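PDB 6PNR: alpha-glucosidase from [Eubacterium] rectale, which hydrolyses alpha-glycosides as a family 31 glycosidase, and acts as a sulfoquinovosidase that probably releases sulfoquinovose from glycosides derived from sulfolipid. Local coordinates for residues 599-603 and 614-618; 473-477 and 589-593; 543-547 and 640-644. All blocks are in the same frame, centred on the assembly; numbering follows the deposited sequence.

Interaction 1 (599-603 and 614-618); sequences MLIAP and VYLPQ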
loop_
_atom_site.group_PDB
_atom_site.type_symbol
_atom_site.label_atom_id
_atom_site.label_comp_id
_atom_site.label_asym_id
_atom_site.label_seq_id
_atom_site.Cartn_x
_atom_site.Cartn_y
_atom_site.Cartn_z
ATOM N N MET A 599 20.490 6.394 -35.919
ATOM C CA MET A 599 19.955 5.049 -35.748
ATOM C C MET A 599 18.751 5.047 -34.823
ATOM O O MET A 599 18.699 5.807 -33.853
ATOM C CB MET A 599 21.004 4.080 -35.190
ATOM C CG MET A 599 22.167 3.814 -36.111
ATOM S SD MET A 599 23.053 2.296 -35.669
ATOM C CE MET A 599 22.035 1.056 -36.483
ATOM N N LEU A 600 17.782 4.185 -35.132
ATOM C CA LEU A 600 16.653 3.930 -34.250
ATOM C C LEU A 600 16.733 2.483 -33.790
ATOM O O LEU A 600 16.871 1.574 -34.613
ATOM C CB LEU A 600 15.310 4.202 -34.934
ATOM C CG LEU A 600 14.134 4.154 -33.948
ATOM C CD1 LEU A 600 13.091 5.177 -34.343
ATOM C CD2 LEU A 600 13.484 2.750 -33.864
ATOM N N ILE A 601 16.669 2.280 -32.478
ATOM C CA ILE A 601 16.736 0.955 -31.875
ATOM C C ILE A 601 15.431 0.713 -31.140
ATOM O O ILE A 601 14.994 1.562 -30.354
ATOM C CB ILE A 601 17.928 0.816 -30.911
ATOM C CG1 ILE A 601 19.199 1.444 -31.520
ATOM C CG2 ILE A 601 18.128 -0.661 -30.552
ATOM C CD1 ILE A 601 19.647 0.805 -32.859
ATOM N N ALA A 602 14.817 -0.441 -31.400
ATOM C CA ALA A 602 13.567 -0.860 -30.757
ATOM C C ALA A 602 13.759 -2.283 -30.253
ATOM O O ALA A 602 13.394 -3.246 -30.936
ATOM C CB ALA A 602 12.393 -0.781 -31.731
ATOM N N PRO A 603 14.345 -2.456 -29.068
ATOM C CA PRO A 603 14.715 -3.809 -28.621
ATOM C C PRO A 603 13.507 -4.708 -28.385
ATOM O O PRO A 603 12.483 -4.284 -27.847
ATOM C CB PRO A 603 15.478 -3.551 -27.314
ATOM C CG PRO A 603 16.017 -2.156 -27.477
ATOM C CD PRO A 603 14.909 -1.415 -28.197
ATOM N N VAL A 614 7.368 -1.824 -34.764
ATOM C CA VAL A 614 8.230 -0.658 -34.599
ATOM C C VAL A 614 7.479 0.569 -35.085
ATOM O O VAL A 614 6.812 0.523 -36.125
ATOM C CB VAL A 614 9.551 -0.819 -35.385
ATOM C CG1 VAL A 614 10.448 0.409 -35.217
ATOM C CG2 VAL A 614 10.275 -2.104 -34.981
ATOM N N TYR A 615 7.582 1.666 -34.346
ATOM C CA TYR A 615 7.159 2.960 -34.856
ATOM C C TYR A 615 8.389 3.742 -35.300
ATOM O O TYR A 615 9.276 4.022 -34.488
ATOM C CB TYR A 615 6.374 3.769 -33.824
ATOM C CG TYR A 615 6.111 5.167 -34.348
ATOM C CD1 TYR A 615 5.044 5.413 -35.205
ATOM C CD2 TYR A 615 6.954 6.230 -34.028
ATOM C CE1 TYR A 615 4.806 6.680 -35.713
ATOM C CE2 TYR A 615 6.724 7.507 -34.537
ATOM C CZ TYR A 615 5.644 7.720 -35.377
ATOM O OH TYR A 615 5.396 8.973 -35.891
ATOM N N LEU A 616 8.429 4.115 -36.585
ATOM C CA LEU A 616 9.490 4.972 -37.100
ATOM C C LEU A 616 8.964 6.382 -37.330
ATOM O O LEU A 616 7.901 6.547 -37.943
ATOM C CB LEU A 616 10.056 4.421 -38.414
ATOM C CG LEU A 616 10.822 3.106 -38.382
ATOM C CD1 LEU A 616 11.239 2.730 -39.793
ATOM C CD2 LEU A 616 12.032 3.224 -37.473
ATOM N N PRO A 617 9.657 7.411 -36.850
ATOM C CA PRO A 617 9.314 8.781 -37.249
ATOM C C PRO A 617 9.522 8.973 -38.745
ATOM O O PRO A 617 10.229 8.204 -39.398
ATOM C CB PRO A 617 10.291 9.648 -36.442
ATOM C CG PRO A 617 10.764 8.754 -35.311
ATOM C CD PRO A 617 10.754 7.367 -35.866
ATOM N N GLN A 618 8.899 10.027 -39.283
ATOM C CA GLN A 618 9.000 10.357 -40.705
ATOM C C GLN A 618 10.427 10.703 -41.105
ATOM O O GLN A 618 10.944 11.759 -40.728
ATOM C CB GLN A 618 8.077 11.532 -41.062
ATOM C CG GLN A 618 6.594 11.232 -40.932
ATOM C CD GLN A 618 6.099 10.238 -41.972
ATOM O OE1 GLN A 618 6.421 10.350 -43.161
ATOM N NE2 GLN A 618 5.316 9.257 -41.526
#
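L600 packs on V614, L616 and P617, and A602 on V614, across the layers of the beta-sandwich that forms the C-terminal domain of this family 31 glycosidase. Strand 599-601 belongs to the larger antiparallel sheet, while strand 611-616 pairs antiparallel with 633-638 in a separate two-stranded sheet. The segments 599-601 and 614-616 run antiparallel at 154°, with their axes 9.0 Å apart. No hydrogen bond joins them, and the contact is made by apolar side chains. The packing is tightest around L600. Its CG is anti to the backbone N (chi1 -171°), which carries the branch across the gap. From there CD1 presses on the CD corner of P617, 3.5 Å from P617 CD, and lies 3.8 Å from L616 CD2. L616 crosses L600 at a slant, and its CD2 touches both methyls of L600. Toward V614 the fit is looser. L600 and V614 lie side by side, pointing opposite ways, with L600 CD2 and V614 CG1 4.1 Å apart. Y615, partly exposed, lies on the more open side, and its ring makes little of the contact; its OH bonds to D583, while its backbone N is taken by the carboxylate of E592. W621 touches both L600 and L616, and F647 of strand 646-649 packs on V614 and L616, so the leucine pair is also enclosed by neighbouring strands. At the loose end, the A602 methyl rests against both branches of V614, with A602 CB 4.1 Å from V614 CG2.

Interaction 2 (473-477 and 589-593); sequences ICGAL and IQYEY. With SO4 (sulfate ion), chain D.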
loop_
_atom_site.group_PDB
_atom_site.type_symbol
_atom_site.label_atom_id
_atom_site.label_comp_id
_atom_site.label_asym_id
_atom_site.label_seq_id
_atom_site.Cartn_x
_atom_site.Cartn_y
_atom_site.Cartn_z
ATOM N N ILE A 473 15.714 0.357 -20.879
ATOM C CA ILE A 473 15.548 1.393 -21.899
ATOM C C ILE A 473 14.958 2.647 -21.283
ATOM O O ILE A 473 15.397 3.773 -21.566
ATOM C CB ILE A 473 14.665 0.892 -23.055
ATOM C CG1 ILE A 473 15.218 -0.388 -23.650
ATOM C CG2 ILE A 473 14.547 1.983 -24.127
ATOM C CD1 ILE A 473 14.158 -1.248 -24.241
ATOM N N CYS A 474 13.922 2.469 -20.458
ATOM C CA CYS A 474 13.326 3.589 -19.734
ATOM C C CYS A 474 14.368 4.313 -18.881
ATOM O O CYS A 474 14.424 5.553 -18.858
ATOM C CB CYS A 474 12.174 3.056 -18.867
ATOM S SG CYS A 474 11.095 4.345 -18.180
ATOM N N GLY A 475 15.204 3.552 -18.174
ATOM C CA GLY A 475 16.252 4.161 -17.373
ATOM C C GLY A 475 17.245 4.941 -18.212
ATOM O O GLY A 475 17.738 5.983 -17.786
ATOM N N ALA A 476 17.558 4.436 -19.409
ATOM C CA ALA A 476 18.488 5.126 -20.292
ATOM C C ALA A 476 17.900 6.441 -20.781
ATOM O O ALA A 476 18.570 7.481 -20.753
ATOM C CB ALA A 476 18.851 4.230 -21.471
ATOM N N LEU A 477 16.640 6.418 -21.211
ATOM C CA LEU A 477 16.001 7.634 -21.707
ATOM C C LEU A 477 15.883 8.686 -20.605
ATOM O O LEU A 477 16.251 9.850 -20.799
ATOM C CB LEU A 477 14.631 7.294 -22.295
ATOM C CG LEU A 477 14.632 6.476 -23.587
ATOM C CD1 LEU A 477 13.202 6.129 -23.986
ATOM C CD2 LEU A 477 15.342 7.253 -24.722
ATOM N N ILE A 589 6.646 7.320 -26.497
ATOM C CA ILE A 589 7.386 6.093 -26.743
ATOM C C ILE A 589 8.559 6.025 -25.776
ATOM O O ILE A 589 9.377 6.949 -25.714
ATOM C CB ILE A 589 7.860 6.030 -28.201
ATOM C CG1 ILE A 589 6.653 5.763 -29.120
ATOM C CG2 ILE A 589 8.961 4.986 -28.356
ATOM C CD1 ILE A 589 6.915 6.045 -30.574
ATOM N N GLN A 590 8.656 4.928 -25.026
ATOM C CA GLN A 590 9.761 4.799 -24.088
ATOM C C GLN A 590 10.527 3.486 -24.210
ATOM O O GLN A 590 11.458 3.264 -23.425
ATOM C CB GLN A 590 9.266 4.995 -22.640
ATOM C CG GLN A 590 8.392 3.873 -22.099
ATOM C CD GLN A 590 8.041 4.052 -20.628
ATOM O OE1 GLN A 590 7.557 5.105 -20.211
ATOM N NE2 GLN A 590 8.297 3.018 -19.830
ATOM N N TYR A 591 10.184 2.618 -25.167
ATOM C CA TYR A 591 10.952 1.398 -25.403
ATOM C C TYR A 591 11.592 1.376 -26.792
ATOM O O TYR A 591 12.060 0.322 -27.246
ATOM C CB TYR A 591 10.070 0.163 -25.160
ATOM C CG TYR A 591 9.540 0.100 -23.728
ATOM C CD1 TYR A 591 10.407 0.065 -22.644
ATOM C CD2 TYR A 591 8.180 0.094 -23.467
ATOM C CE1 TYR A 591 9.925 0.016 -21.334
ATOM C CE2 TYR A 591 7.690 0.032 -22.169
ATOM C CZ TYR A 591 8.562 -0.011 -21.113
ATOM O OH TYR A 591 8.067 -0.036 -19.830
ATOM N N GLU A 592 11.635 2.513 -27.471
ATOM C CA GLU A 592 12.555 2.740 -28.577
ATOM C C GLU A 592 13.438 3.930 -28.225
ATOM O O GLU A 592 13.026 4.817 -27.473
ATOM C CB GLU A 592 11.817 3.032 -29.905
ATOM C CG GLU A 592 10.583 2.161 -30.135
ATOM C CD GLU A 592 9.945 2.408 -31.488
ATOM O OE1 GLU A 592 10.172 3.496 -32.060
ATOM O OE2 GLU A 592 9.221 1.515 -31.976
ATOM N N TYR A 593 14.648 3.950 -28.776
ATOM C CA TYR A 593 15.539 5.091 -28.609
ATOM C C TYR A 593 16.325 5.337 -29.890
ATOM O O TYR A 593 16.551 4.418 -30.681
ATOM C CB TYR A 593 16.517 4.901 -27.426
ATOM C CG TYR A 593 17.465 3.715 -27.521
ATOM C CD1 TYR A 593 17.099 2.458 -27.027
ATOM C CD2 TYR A 593 18.735 3.854 -28.067
ATOM C CE1 TYR A 593 17.982 1.369 -27.096
ATOM C CE2 TYR A 593 19.613 2.780 -28.147
ATOM C CZ TYR A 593 19.239 1.542 -27.658
ATOM O OH TYR A 593 20.125 0.483 -27.740
HETATM S S SO4 D . 6.368 2.216 -26.283
HETATM O O1 SO4 D . 6.442 3.228 -25.221
HETATM O O2 SO4 D . 5.410 2.667 -27.307
HETATM O O3 SO4 D . 5.882 0.944 -25.731
HETATM O O4 SO4 D . 7.692 2.026 -26.904
#
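At the interface between the catalytic TIM barrel and the C-terminal domain, I473, C474 and L477 on one side of helix 469-481 press against the loop 589-593. The backbone of Q590 is the focus. I473 CG2 lies 3.4 Å from Q590 O, and L477 CD1 comes to the same 3.4 Å from Q590 O. This carbonyl oxygen is buried under two methyl groups and has no hydrogen-bond partner in the model. I473 reaches it with the branch anti to its backbone N, and the same CG2 lies 3.9 Å from Y593 CD1, approaching that ring obliquely. The other branch of I473 ends in CD1 at the edge of the Y591 ring. One helical turn on, L477 CD2 meets the base of the Y593 side chain, 3.8 Å from Y593 CB. C474 contributes its sulfur, with SG 3.5 Å from Q590 NE2. The Q590 amide is gripped at both ends by backbone of 122-124, NE2 giving to S122 O and OE1 accepting from F124 N, while Q590 CG sits over the centre of one face of the Y591 ring. On the side of the loop away from the helix lies a sulfate, probably from the crystallisation liquor. Q590 N donates to sulfate O1 at 2.8 Å and nearly straight (165°). Y591 N donates to sulfate O4 at 3.1 Å with more bend (148°), and sulfate O3 lies at the edge of the Y591 ring. The loop leads directly into strand 593-595, where Y593 pairs by backbone with I601 of strand 599-601 and sends its OH to F516 O; strand 573-574 touches both A476 and Y593.

Interaction 3 (543-547 and 640-644); sequences RLARL and ELGYT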
loop_
_atom_site.group_PDB
_atom_site.type_symbol
_atom_site.label_atom_id
_atom_site.label_comp_id
_atom_site.label_asym_id
_atom_site.label_seq_id
_atom_site.Cartn_x
_atom_site.Cartn_y
_atom_site.Cartn_z
ATOM N N ARG A 543 27.080 -17.091 -30.953
ATOM C CA ARG A 543 26.210 -15.939 -31.178
ATOM C C ARG A 543 26.794 -14.671 -30.568
ATOM O O ARG A 543 26.748 -13.601 -31.180
ATOM C CB ARG A 543 24.823 -16.212 -30.592
ATOM C CG ARG A 543 23.968 -17.170 -31.405
ATOM C CD ARG A 543 22.723 -17.540 -30.605
ATOM N NE ARG A 543 21.799 -18.380 -31.356
ATOM C CZ ARG A 543 20.886 -17.898 -32.191
ATOM N NH1 ARG A 543 20.787 -16.586 -32.378
ATOM N NH2 ARG A 543 20.072 -18.725 -32.833
ATOM N N LEU A 544 27.304 -14.763 -29.338
ATOM C CA LEU A 544 27.849 -13.592 -28.668
ATOM C C LEU A 544 29.058 -13.043 -29.428
ATOM O O LEU A 544 29.247 -11.823 -29.516
ATOM C CB LEU A 544 28.211 -13.954 -27.224
ATOM C CG LEU A 544 28.733 -12.839 -26.324
ATOM C CD1 LEU A 544 27.711 -11.717 -26.262
ATOM C CD2 LEU A 544 28.996 -13.406 -24.937
ATOM N N ALA A 545 29.882 -13.931 -29.992
ATOM C CA ALA A 545 30.995 -13.483 -30.827
ATOM C C ALA A 545 30.516 -12.553 -31.935
ATOM O O ALA A 545 31.125 -11.506 -32.191
ATOM C CB ALA A 545 31.718 -14.693 -31.428
ATOM N N ARG A 546 29.419 -12.918 -32.602
ATOM C CA ARG A 546 28.850 -12.053 -33.628
ATOM C C ARG A 546 28.372 -10.725 -33.043
ATOM O O ARG A 546 28.683 -9.651 -33.580
ATOM C CB ARG A 546 27.712 -12.778 -34.338
ATOM C CG ARG A 546 26.775 -11.867 -35.131
ATOM C CD ARG A 546 25.748 -12.702 -35.876
ATOM N NE ARG A 546 24.786 -11.901 -36.612
ATOM C CZ ARG A 546 23.747 -11.283 -36.067
ATOM N NH1 ARG A 546 23.524 -11.354 -34.752
ATOM N NH2 ARG A 546 22.927 -10.589 -36.846
ATOM N N LEU A 547 27.619 -10.774 -31.934
ATOM C CA LEU A 547 27.084 -9.545 -31.354
ATOM C C LEU A 547 28.204 -8.606 -30.924
ATOM O O LEU A 547 28.131 -7.391 -31.147
ATOM C CB LEU A 547 26.168 -9.868 -30.165
ATOM C CG LEU A 547 24.981 -10.814 -30.442
ATOM C CD1 LEU A 547 24.199 -11.133 -29.172
ATOM C CD2 LEU A 547 24.044 -10.279 -31.522
ATOM N N GLU A 640 14.260 -12.250 -35.489
ATOM C CA GLU A 640 14.748 -13.466 -34.869
ATOM C C GLU A 640 15.900 -13.135 -33.917
ATOM O O GLU A 640 16.477 -12.041 -33.944
ATOM C CB GLU A 640 15.194 -14.480 -35.928
ATOM C CG GLU A 640 14.149 -14.799 -37.009
ATOM C CD GLU A 640 12.996 -15.691 -36.528
ATOM O OE1 GLU A 640 13.053 -16.262 -35.410
ATOM O OE2 GLU A 640 12.015 -15.826 -37.292
ATOM N N LEU A 641 16.218 -14.107 -33.061
ATOM C CA LEU A 641 17.300 -13.971 -32.098
ATOM C C LEU A 641 18.584 -13.573 -32.806
ATOM O O LEU A 641 19.024 -14.253 -33.736
ATOM C CB LEU A 641 17.471 -15.294 -31.354
ATOM C CG LEU A 641 17.822 -15.274 -29.870
ATOM C CD1 LEU A 641 17.145 -14.128 -29.151
ATOM C CD2 LEU A 641 17.412 -16.593 -29.252
ATOM N N GLY A 642 19.159 -12.444 -32.391
ATOM C CA GLY A 642 20.358 -11.912 -33.015
ATOM C C GLY A 642 20.114 -10.791 -34.005
ATOM O O GLY A 642 21.081 -10.205 -34.505
ATOM N N TYR A 643 18.864 -10.459 -34.292
ATOM C CA TYR A 643 18.536 -9.471 -35.315
ATOM C C TYR A 643 17.717 -8.354 -34.680
ATOM O O TYR A 643 16.514 -8.219 -34.929
ATOM C CB TYR A 643 17.817 -10.155 -36.484
ATOM C CG TYR A 643 18.733 -11.155 -37.153
ATOM C CD1 TYR A 643 19.585 -10.769 -38.186
ATOM C CD2 TYR A 643 18.792 -12.473 -36.717
ATOM C CE1 TYR A 643 20.448 -11.679 -38.781
ATOM C CE2 TYR A 643 19.651 -13.385 -37.310
ATOM C CZ TYR A 643 20.475 -12.982 -38.339
ATOM O OH TYR A 643 21.327 -13.891 -38.928
ATOM N N THR A 644 18.389 -7.550 -33.858
ATOM C CA THR A 644 17.750 -6.434 -33.174
ATOM C C THR A 644 16.953 -5.587 -34.166
ATOM O O THR A 644 17.442 -5.305 -35.265
ATOM C CB THR A 644 18.814 -5.550 -32.510
ATOM O OG1 THR A 644 19.810 -6.378 -31.904
ATOM C CG2 THR A 644 18.192 -4.638 -31.460
HETATM O O HOH W 1 18.631 -16.509 -34.922
#
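R546 and R543, one turn apart on helix 538-568, each direct a guanidinium group at a carbonyl of the loop 640-644. The R546 chain, with CG anti to the backbone N (chi1 163°) and extended from CG to NE, carries its guanidinium out to the loop. Among the hydrogen bonds, the shortest across the contact runs from R546 NH1 to G642 O, 2.7 Å long with an N-H...O angle of 150°. R546 NH2 adds a weak second bond to G642 O at 3.0 Å, and the oxygen sits at the guanidinium edge, near its plane; NH2 also donates to Y665 O. R543 NH1 donates to L641 O at 3.2 Å, again in the guanidinium plane, but from well above the carbonyl plane. A water also donates to L641 O, at 2.6 Å, and has a long, weak bond from R543 NH2. The carbonyls lie in a type II beta turn, E640 to Y643, closed by Y643 N bonding to E640 O at 2.9 Å. G642 takes its third position with a positive phi, as is usual there for glycine, and the lack of a side chain lets R546 NH1 come close. The loop carrying this turn links strands 633-638 and 646-649 of the C-terminal domain and abuts the barrel-domain helix. Cation-pi contact follows from the same arginine. R546 NH2 lies over one face of the Y643 ring, offset toward the rim and 3.3 Å from Y643 CE1, with the guanidinium and ring planes 47° apart. W625 makes a further cation-pi contact with R546 and meets Y643 edge-to-face. Charge pairing fixes the other arginine, R543 NE forming a salt bridge with D539. The remaining van der Waals contacts are slight: L641 crosses R543 at about a right angle, its CB near R543 NH1, and L547 CD2 lies 4.2 Å from G642 O.

Interactions 2 and 3 both join barrel-domain helices to the C-terminal domain, whereas interaction 1 lies within that domain. The segments of interactions 2 and 3 alternate along the chain, and their centres are about 21 Å apart without touching. Interaction 1 connects to both. Its centre is about 11 Å from that of interaction 2, which it touches where P603 CD lies 3.5 Å from Y591 O. Interaction 3 is about 19 Å away between centres, touching through I601 CG2 and T644 CG2 at 4.1 Å. None of the segments contributes a residue to the inhibitor pocket; W455 and D458, which line it, precede helix 469-481, and H523 precedes helix 538-568.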